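Local atomic coordinates of serine-rich secreted cell wall anchored (LPXTG-motif ) protein (Lactobacillus reuteri ATCC 53608, PDB entry 5NXK), a protein that probably acts as a surface adhesin, a beta-solenoid that mediates attachment of the gut bacterium to its host. Residues A[110-124]-A[158-170]. Sequence-based numbering, arbitrary orientation.
Sequences GTLVWSKTGAGVKTL and DKTTALYVSNAIN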
# COMPACT_ATOMS: atom_id res chain seq x y z
N GLY A 110 7.72 7.23 -5.16
CA GLY A 110 6.63 7.63 -6.03
C GLY A 110 5.52 6.63 -5.80
O GLY A 110 4.47 6.94 -5.22
N THR A 111 5.74 5.43 -6.32
CA THR A 111 4.96 4.26 -5.91
C THR A 111 5.76 3.53 -4.84
O THR A 111 6.90 3.15 -5.09
CB THR A 111 4.67 3.35 -7.09
OG1 THR A 111 3.89 4.09 -8.04
CG2 THR A 111 3.91 2.08 -6.64
N LEU A 112 5.20 3.36 -3.64
CA LEU A 112 5.99 2.84 -2.51
C LEU A 112 5.95 1.32 -2.37
O LEU A 112 6.90 0.70 -1.87
CB LEU A 112 5.54 3.46 -1.18
CG LEU A 112 5.75 4.96 -0.90
CD1 LEU A 112 5.12 5.86 -1.94
CD2 LEU A 112 5.18 5.28 0.47
N VAL A 113 4.83 0.72 -2.78
CA VAL A 113 4.67 -0.74 -2.75
C VAL A 113 3.88 -1.14 -3.97
O VAL A 113 2.89 -0.48 -4.32
CB VAL A 113 3.93 -1.24 -1.48
CG1 VAL A 113 3.80 -2.77 -1.51
CG2 VAL A 113 4.65 -0.79 -0.23
N TRP A 114 4.30 -2.21 -4.64
CA TRP A 114 3.61 -2.63 -5.86
C TRP A 114 3.41 -4.14 -5.80
O TRP A 114 4.13 -4.82 -5.10
CB TRP A 114 4.42 -2.20 -7.09
CG TRP A 114 3.79 -2.47 -8.43
CD1 TRP A 114 3.03 -1.61 -9.18
CD2 TRP A 114 3.87 -3.69 -9.19
NE1 TRP A 114 2.62 -2.22 -10.35
CE2 TRP A 114 3.14 -3.49 -10.38
CE3 TRP A 114 4.49 -4.92 -8.98
CZ2 TRP A 114 3.01 -4.49 -11.35
CZ3 TRP A 114 4.37 -5.90 -9.94
CH2 TRP A 114 3.64 -5.68 -11.11
N SER A 115 2.43 -4.66 -6.53
CA SER A 115 2.15 -6.10 -6.50
C SER A 115 1.59 -6.59 -7.81
O SER A 115 1.02 -5.82 -8.59
CB SER A 115 1.17 -6.41 -5.36
OG SER A 115 -0.12 -5.90 -5.67
N LYS A 116 1.75 -7.89 -8.06
CA LYS A 116 1.04 -8.57 -9.13
C LYS A 116 -0.43 -8.65 -8.76
O LYS A 116 -0.77 -8.96 -7.61
CB LYS A 116 1.60 -9.99 -9.33
CG LYS A 116 2.80 -10.11 -10.27
CD LYS A 116 3.35 -11.53 -10.20
CE LYS A 116 4.56 -11.73 -11.10
NZ LYS A 116 4.48 -10.94 -12.35
N THR A 117 -1.31 -8.37 -9.71
CA THR A 117 -2.73 -8.32 -9.42
C THR A 117 -3.47 -9.55 -9.97
O THR A 117 -4.69 -9.66 -9.81
CB THR A 117 -3.34 -7.04 -10.00
OG1 THR A 117 -3.06 -6.98 -11.41
CG2 THR A 117 -2.71 -5.83 -9.32
N GLY A 118 -2.75 -10.47 -10.61
CA GLY A 118 -3.39 -11.63 -11.21
C GLY A 118 -2.88 -12.95 -10.65
O GLY A 118 -2.85 -13.96 -11.34
N ALA A 119 -2.51 -12.94 -9.38
CA ALA A 119 -1.92 -14.11 -8.74
C ALA A 119 -2.43 -14.30 -7.32
O ALA A 119 -3.61 -14.07 -7.02
CB ALA A 119 -0.39 -13.99 -8.75
N GLY A 120 -1.53 -14.72 -6.43
CA GLY A 120 -1.92 -15.01 -5.06
C GLY A 120 -2.23 -13.78 -4.23
O GLY A 120 -2.01 -12.64 -4.67
N VAL A 121 -2.70 -14.01 -3.01
CA VAL A 121 -3.17 -12.91 -2.14
C VAL A 121 -2.02 -12.00 -1.74
O VAL A 121 -1.02 -12.46 -1.19
CB VAL A 121 -3.86 -13.46 -0.87
CG1 VAL A 121 -4.26 -12.32 0.07
CG2 VAL A 121 -5.08 -14.29 -1.26
N LYS A 122 -2.19 -10.71 -2.04
CA LYS A 122 -1.20 -9.68 -1.71
C LYS A 122 -1.73 -8.75 -0.62
O LYS A 122 -2.73 -8.05 -0.80
CB LYS A 122 -0.83 -8.86 -2.94
CG LYS A 122 -0.51 -9.71 -4.16
CD LYS A 122 0.65 -10.66 -3.88
CE LYS A 122 1.20 -11.27 -5.18
NZ LYS A 122 2.16 -12.37 -4.88
N THR A 123 -1.01 -8.73 0.50
CA THR A 123 -1.42 -8.00 1.69
C THR A 123 -0.32 -7.06 2.19
O THR A 123 0.84 -7.46 2.34
CB THR A 123 -1.79 -8.99 2.83
OG1 THR A 123 -2.79 -9.91 2.36
CG2 THR A 123 -2.32 -8.24 4.04
N LEU A 124 -0.71 -5.82 2.48
CA LEU A 124 0.16 -4.87 3.15
C LEU A 124 -0.43 -4.49 4.50
O LEU A 124 -1.53 -3.93 4.57
CB LEU A 124 0.36 -3.61 2.30
CG LEU A 124 1.13 -2.45 2.96
CD1 LEU A 124 2.59 -2.86 3.22
CD2 LEU A 124 1.08 -1.21 2.09
N ASP A 158 -5.26 7.33 -17.76
CA ASP A 158 -4.23 6.68 -16.96
C ASP A 158 -4.10 7.36 -15.62
O ASP A 158 -4.13 8.59 -15.54
CB ASP A 158 -2.87 6.73 -17.67
CG ASP A 158 -2.80 5.83 -18.89
OD1 ASP A 158 -3.72 5.01 -19.10
OD2 ASP A 158 -1.80 5.94 -19.64
N LYS A 159 -3.94 6.57 -14.57
CA LYS A 159 -3.74 7.14 -13.24
C LYS A 159 -2.52 6.52 -12.60
O LYS A 159 -2.22 5.35 -12.83
CB LYS A 159 -4.97 6.91 -12.34
CG LYS A 159 -6.30 7.40 -12.90
CD LYS A 159 -6.36 8.93 -13.00
CE LYS A 159 -7.66 9.36 -13.68
NZ LYS A 159 -7.76 10.85 -13.84
N THR A 160 -1.82 7.30 -11.78
CA THR A 160 -0.69 6.80 -11.01
C THR A 160 -1.14 6.60 -9.58
O THR A 160 -2.15 7.16 -9.16
CB THR A 160 0.49 7.78 -11.03
OG1 THR A 160 0.04 9.07 -10.58
CG2 THR A 160 1.06 7.90 -12.44
N THR A 161 -0.39 5.81 -8.82
CA THR A 161 -0.78 5.54 -7.45
C THR A 161 0.41 5.39 -6.52
O THR A 161 1.48 4.96 -6.95
CB THR A 161 -1.65 4.25 -7.37
OG1 THR A 161 -2.11 4.06 -6.03
CG2 THR A 161 -0.86 3.02 -7.84
N ALA A 162 0.22 5.72 -5.25
CA ALA A 162 1.26 5.55 -4.23
C ALA A 162 1.40 4.10 -3.77
O ALA A 162 2.48 3.66 -3.41
CB ALA A 162 0.97 6.44 -3.04
N LEU A 163 0.28 3.38 -3.76
CA LEU A 163 0.27 1.99 -3.29
C LEU A 163 -0.58 1.15 -4.24
O LEU A 163 -1.76 1.42 -4.43
CB LEU A 163 -0.30 1.90 -1.86
CG LEU A 163 0.48 2.58 -0.73
CD1 LEU A 163 -0.34 2.58 0.56
CD2 LEU A 163 1.83 1.90 -0.48
N TYR A 164 0.03 0.12 -4.82
CA TYR A 164 -0.69 -0.74 -5.76
C TYR A 164 -0.62 -2.15 -5.20
O TYR A 164 0.21 -2.97 -5.61
CB TYR A 164 -0.07 -0.64 -7.15
CG TYR A 164 -0.86 -1.24 -8.29
CD1 TYR A 164 -2.04 -0.64 -8.72
CD2 TYR A 164 -0.41 -2.38 -8.96
CE1 TYR A 164 -2.76 -1.16 -9.78
CE2 TYR A 164 -1.12 -2.91 -10.04
CZ TYR A 164 -2.29 -2.30 -10.43
OH TYR A 164 -3.03 -2.79 -11.48
N VAL A 165 -1.53 -2.42 -4.27
CA VAL A 165 -1.52 -3.65 -3.49
C VAL A 165 -2.81 -4.38 -3.83
O VAL A 165 -3.90 -3.86 -3.59
CB VAL A 165 -1.45 -3.37 -1.98
CG1 VAL A 165 -1.54 -4.68 -1.19
CG2 VAL A 165 -0.18 -2.59 -1.64
N SER A 166 -2.69 -5.58 -4.38
CA SER A 166 -3.84 -6.18 -5.03
C SER A 166 -5.03 -6.42 -4.09
O SER A 166 -6.17 -6.09 -4.43
CB SER A 166 -3.43 -7.50 -5.69
OG SER A 166 -4.49 -8.00 -6.47
N ASN A 167 -4.78 -7.01 -2.92
CA ASN A 167 -5.90 -7.57 -2.15
C ASN A 167 -6.24 -6.94 -0.82
O ASN A 167 -7.41 -6.87 -0.45
CB ASN A 167 -5.67 -9.06 -1.92
CG ASN A 167 -5.46 -9.80 -3.21
OD1 ASN A 167 -4.34 -10.19 -3.52
ND2 ASN A 167 -6.52 -9.94 -4.01
N ALA A 168 -5.23 -6.55 -0.05
CA ALA A 168 -5.56 -5.99 1.26
C ALA A 168 -4.56 -4.98 1.77
O ALA A 168 -3.35 -5.20 1.69
CB ALA A 168 -5.74 -7.10 2.28
N ILE A 169 -5.05 -3.86 2.28
CA ILE A 169 -4.22 -2.97 3.08
C ILE A 169 -4.90 -2.84 4.44
O ILE A 169 -6.04 -2.38 4.53
CB ILE A 169 -4.03 -1.60 2.42
CG1 ILE A 169 -3.32 -1.74 1.07
CG2 ILE A 169 -3.23 -0.66 3.30
CD1 ILE A 169 -3.25 -0.44 0.32
N ASN A 170 -4.22 -3.28 5.48
CA ASN A 170 -4.81 -3.30 6.81
C ASN A 170 -4.08 -2.32 7.71
O ASN A 170 -2.89 -2.48 7.94
CB ASN A 170 -4.74 -4.70 7.43
CG ASN A 170 -5.42 -5.76 6.58
OD1 ASN A 170 -6.58 -5.61 6.19
ND2 ASN A 170 -4.69 -6.84 6.28
O HOH W 1 -5.04 -10.74 -6.75
O HOH W 2 -1.76 -4.95 -12.83
O HOH W 3 -5.69 -13.12 -4.84
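The Tyr164 ring lies beside the Trp114 indole, with its CD2 over one face of the indole at 3.3 Å from Trp114 NE1. Both side chains point the same way. The planes are nearly parallel, 25° apart, but slid so far that the rings barely overlap. Both residues point to the same face of their sheet. In each, CG is anti to the backbone N, and this shared turn about the first side-chain bond sets the two rings alongside each other. The methyl of Thr117 comes in at about a right angle, CG2 to Tyr164 CE2 3.4 Å. At the ring edge, in plane, a water joins Tyr164 OH to Thr117 OG1.

Val113 and Leu163 point to the other face of that sheet. Leu163 CD2 fits against Val113 CB at 3.9 Å and also meets Leu124 CD2. Val165 joins this apolar cluster, its CG2 touching both Val113 CG1 and Leu124 CB.

Ser115 OG is placed between its own N and carbonyl carbon (chi1 70°). From there it donates to Tyr164 O and takes a weak bond from Ser166 N, tying down the turn that follows Tyr164. At the next corner Asn167 OD1 receives Lys122 N at 2.7 Å, in a nearly straight bond (169°). Lys122 O accepts from both Asn167 N and Ala168 N, and the second of these bonds begins the parallel pairing of 122-124 with 168-170. That pairing continues with Leu124 N to Ala168 O, 2.8 Å, and Asn170 N to Leu124 O.

The two segments belong to successive coils of a right-handed parallel beta-solenoid, consistent with the pectate lyase-like family. Strand 90-92 flanks Val113 and Ser115 through Met92. Leu191 of strand 186-191 covers Thr117 and Tyr164, and Leu132 of strand 129-134 packs on Leu112 and Leu163.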